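Local coordinates for protein D-ribose pyranase (Bacillus subtilis, PDB 1OGC) that probably catalyses the interconversion of the beta-pyranose and beta-furanose forms of D-ribose, working as a homodecamer built from two pentamers, at residues G30-D35 with E100-T105. Numbering follows the deposited sequence.
Sequences GLPVPD and EFKLLT
Pro34 sets its ring against the hydroxyl of Thr105, CG coming within 3.3 Å of OG1, with the two side chains crossing at about a right angle. A water joins the same hydroxyl to the loop: it donates one hydrogen to Pro32 O (2.7 Å) and the other to Thr105 OG1 (3.0 Å). Thr105 OG1 in turn donates to Lys102 O at 2.5 Å, a short distance for such a bond, tilted 27° from that carbonyl's plane; with chi1 at 62°, OG1 sits between the backbone N and carbonyl carbon and reaches back toward Lys102. Replacing Thr105 by a valine would probably leave the water without its second acceptor. The bent chain of Lys102 carries NZ to 3.7 Å from Pro32 CG, and its CG lies 4.2 Å from Leu31 CD1 as the two side chains slide past each other. In the RbsD/FucU fold this contact packs the irregular loop between strands 23-27 and 39-41 against helix 98-104 and the residue that follows Leu104. Leu31 CD2 meets the edge of the Phe101 ring, near its plane, at 4.5 Å from CE2. Both residues also touch substrate-binding Asn122, and Thr105 packs on Val25 and Ile124 of the sheet. Asp28, another substrate-binding residue, accepts hydrogen bonds from the backbone N of Gly30 and Leu31 through OD2, while His20 of a neighbouring subunit, the probable proton donor, packs on Pro32.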
ATOM      1  N   GLY A  30      -3.301 -17.108  25.346  1.00 31.72           N
ATOM      2  CA  GLY A  30      -2.765 -18.157  24.499  1.00 31.50           C
ATOM      3  C   GLY A  30      -3.486 -18.483  23.207  1.00 30.52           C
ATOM      4  O   GLY A  30      -2.914 -19.142  22.343  1.00 31.70           O
ATOM      5  N   LEU A  31      -4.727 -18.035  23.056  1.00 28.21           N
ATOM      6  CA  LEU A  31      -5.486 -18.335  21.851  1.00 30.75           C
ATOM      7  C   LEU A  31      -4.804 -17.834  20.571  1.00 31.04           C
ATOM      8  O   LEU A  31      -4.385 -16.682  20.490  1.00 31.87           O
ATOM      9  CB  LEU A  31      -6.883 -17.725  21.933  1.00 30.54           C
ATOM     10  CG  LEU A  31      -7.821 -18.146  20.798  1.00 31.35           C
ATOM     11  CD1 LEU A  31      -8.320 -19.555  21.067  1.00 33.66           C
ATOM     12  CD2 LEU A  31      -9.006 -17.185  20.703  1.00 32.95           C
ATOM     13  N   PRO A  32      -4.671 -18.707  19.560  1.00 30.95           N
ATOM     14  CA  PRO A  32      -4.037 -18.292  18.301  1.00 31.72           C
ATOM     15  C   PRO A  32      -5.026 -17.431  17.509  1.00 31.80           C
ATOM     16  O   PRO A  32      -6.235 -17.669  17.560  1.00 31.85           O
ATOM     17  CB  PRO A  32      -3.759 -19.622  17.606  1.00 30.36           C
ATOM     18  CG  PRO A  32      -4.945 -20.460  18.041  1.00 31.11           C
ATOM     19  CD  PRO A  32      -5.017 -20.140  19.530  1.00 29.92           C
ATOM     20  N   VAL A  33      -4.522 -16.429  16.797  1.00 32.76           N
ATOM     21  CA  VAL A  33      -5.384 -15.562  15.990  1.00 32.68           C
ATOM     22  C   VAL A  33      -5.255 -15.962  14.521  1.00 33.62           C
ATOM     23  O   VAL A  33      -4.157 -15.952  13.963  1.00 34.01           O
ATOM     24  CB  VAL A  33      -4.988 -14.076  16.143  1.00 33.00           C
ATOM     25  CG1 VAL A  33      -5.818 -13.207  15.198  1.00 34.29           C
ATOM     26  CG2 VAL A  33      -5.192 -13.633  17.584  1.00 32.35           C
ATOM     27  N   PRO A  34      -6.376 -16.317  13.876  1.00 33.99           N
ATOM     28  CA  PRO A  34      -6.343 -16.717  12.464  1.00 34.16           C
ATOM     29  C   PRO A  34      -5.730 -15.627  11.579  1.00 36.08           C
ATOM     30  O   PRO A  34      -5.831 -14.437  11.891  1.00 32.89           O
ATOM     31  CB  PRO A  34      -7.816 -16.956  12.135  1.00 35.40           C
ATOM     32  CG  PRO A  34      -8.428 -17.296  13.482  1.00 35.04           C
ATOM     33  CD  PRO A  34      -7.755 -16.316  14.393  1.00 33.22           C
ATOM     34  N   ASP A  35      -5.092 -16.030  10.480  1.00 37.23           N
ATOM     35  CA  ASP A  35      -4.492 -15.059   9.567  1.00 39.36           C
ATOM     36  C   ASP A  35      -5.602 -14.200   8.989  1.00 36.96           C
ATOM     37  O   ASP A  35      -6.686 -14.698   8.703  1.00 35.83           O
ATOM     38  CB  ASP A  35      -3.764 -15.760   8.416  1.00 43.43           C
ATOM     39  CG  ASP A  35      -2.594 -16.586   8.888  1.00 48.81           C
ATOM     40  OD1 ASP A  35      -1.652 -16.008   9.477  1.00 51.35           O
ATOM     41  OD2 ASP A  35      -2.618 -17.818   8.671  1.00 52.75           O
ATOM     42  N   GLU A 100     -13.874 -26.689  17.205  1.00 48.73           N
ATOM     43  CA  GLU A 100     -14.892 -26.057  16.379  1.00 49.27           C
ATOM     44  C   GLU A 100     -14.847 -24.560  16.663  1.00 48.39           C
ATOM     45  O   GLU A 100     -14.998 -23.734  15.761  1.00 47.24           O
ATOM     46  CB  GLU A 100     -16.281 -26.588  16.727  1.00 52.33           C
ATOM     47  CG  GLU A 100     -16.458 -28.085  16.567  1.00 57.49           C
ATOM     48  CD  GLU A 100     -17.856 -28.532  16.954  1.00 60.22           C
ATOM     49  OE1 GLU A 100     -18.822 -28.106  16.283  1.00 62.75           O
ATOM     50  OE2 GLU A 100     -17.988 -29.297  17.934  1.00 61.52           O
ATOM     51  N   PHE A 101     -14.638 -24.229  17.935  1.00 46.27           N
ATOM     52  CA  PHE A 101     -14.557 -22.846  18.382  1.00 45.14           C
ATOM     53  C   PHE A 101     -13.502 -22.091  17.572  1.00 45.05           C
ATOM     54  O   PHE A 101     -13.789 -21.044  16.986  1.00 44.17           O
ATOM     55  CB  PHE A 101     -14.191 -22.807  19.868  1.00 43.69           C
ATOM     56  CG  PHE A 101     -14.133 -21.425  20.443  1.00 42.28           C
ATOM     57  CD1 PHE A 101     -15.291 -20.791  20.883  1.00 40.93           C
ATOM     58  CD2 PHE A 101     -12.920 -20.750  20.542  1.00 41.00           C
ATOM     59  CE1 PHE A 101     -15.242 -19.507  21.412  1.00 41.02           C
ATOM     60  CE2 PHE A 101     -12.861 -19.466  21.070  1.00 42.23           C
ATOM     61  CZ  PHE A 101     -14.026 -18.841  21.507  1.00 40.61           C
ATOM     62  N   LYS A 102     -12.284 -22.630  17.543  1.00 43.84           N
ATOM     63  CA  LYS A 102     -11.183 -22.010  16.812  1.00 43.60           C
ATOM     64  C   LYS A 102     -11.504 -21.786  15.333  1.00 43.15           C
ATOM     65  O   LYS A 102     -11.071 -20.796  14.745  1.00 42.36           O
ATOM     66  CB  LYS A 102      -9.909 -22.852  16.968  1.00 43.61           C
ATOM     67  CG  LYS A 102      -9.045 -22.441  18.163  1.00 45.13           C
ATOM     68  CD  LYS A 102      -8.498 -23.634  18.955  1.00 48.36           C
ATOM     69  CE  LYS A 102      -7.610 -24.549  18.129  1.00 48.92           C
ATOM     70  NZ  LYS A 102      -6.377 -23.864  17.651  1.00 52.74           N
ATOM     71  N   LEU A 103     -12.268 -22.697  14.737  1.00 43.48           N
ATOM     72  CA  LEU A 103     -12.646 -22.564  13.331  1.00 43.78           C
ATOM     73  C   LEU A 103     -13.563 -21.365  13.141  1.00 43.94           C
ATOM     74  O   LEU A 103     -13.488 -20.652  12.139  1.00 42.62           O
ATOM     75  CB  LEU A 103     -13.376 -23.815  12.848  1.00 44.25           C
ATOM     76  CG  LEU A 103     -12.553 -25.079  12.611  1.00 48.16           C
ATOM     77  CD1 LEU A 103     -13.481 -26.201  12.165  1.00 48.53           C
ATOM     78  CD2 LEU A 103     -11.488 -24.814  11.552  1.00 47.96           C
ATOM     79  N   LEU A 104     -14.437 -21.160  14.120  1.00 43.62           N
ATOM     80  CA  LEU A 104     -15.396 -20.070  14.085  1.00 43.84           C
ATOM     81  C   LEU A 104     -14.729 -18.699  14.190  1.00 41.56           C
ATOM     82  O   LEU A 104     -15.230 -17.724  13.641  1.00 41.20           O
ATOM     83  CB  LEU A 104     -16.406 -20.249  15.221  1.00 46.39           C
ATOM     84  CG  LEU A 104     -17.881 -20.032  14.872  1.00 49.30           C
ATOM     85  CD1 LEU A 104     -18.306 -20.994  13.766  1.00 50.82           C
ATOM     86  CD2 LEU A 104     -18.728 -20.257  16.119  1.00 51.30           C
ATOM     87  N   THR A 105     -13.596 -18.625  14.882  1.00 39.06           N
ATOM     88  CA  THR A 105     -12.902 -17.354  15.045  1.00 38.13           C
ATOM     89  C   THR A 105     -12.384 -16.763  13.739  1.00 38.25           C
ATOM     90  O   THR A 105     -12.064 -15.578  13.678  1.00 36.29           O
ATOM     91  CB  THR A 105     -11.711 -17.470  16.022  1.00 39.07           C
ATOM     92  OG1 THR A 105     -10.747 -18.395  15.502  1.00 36.86           O
ATOM     93  CG2 THR A 105     -12.189 -17.930  17.394  1.00 37.52           C
TER
HETATM   94  O   HOH W   1      -8.329 -19.249  17.026  1.00 40.76           O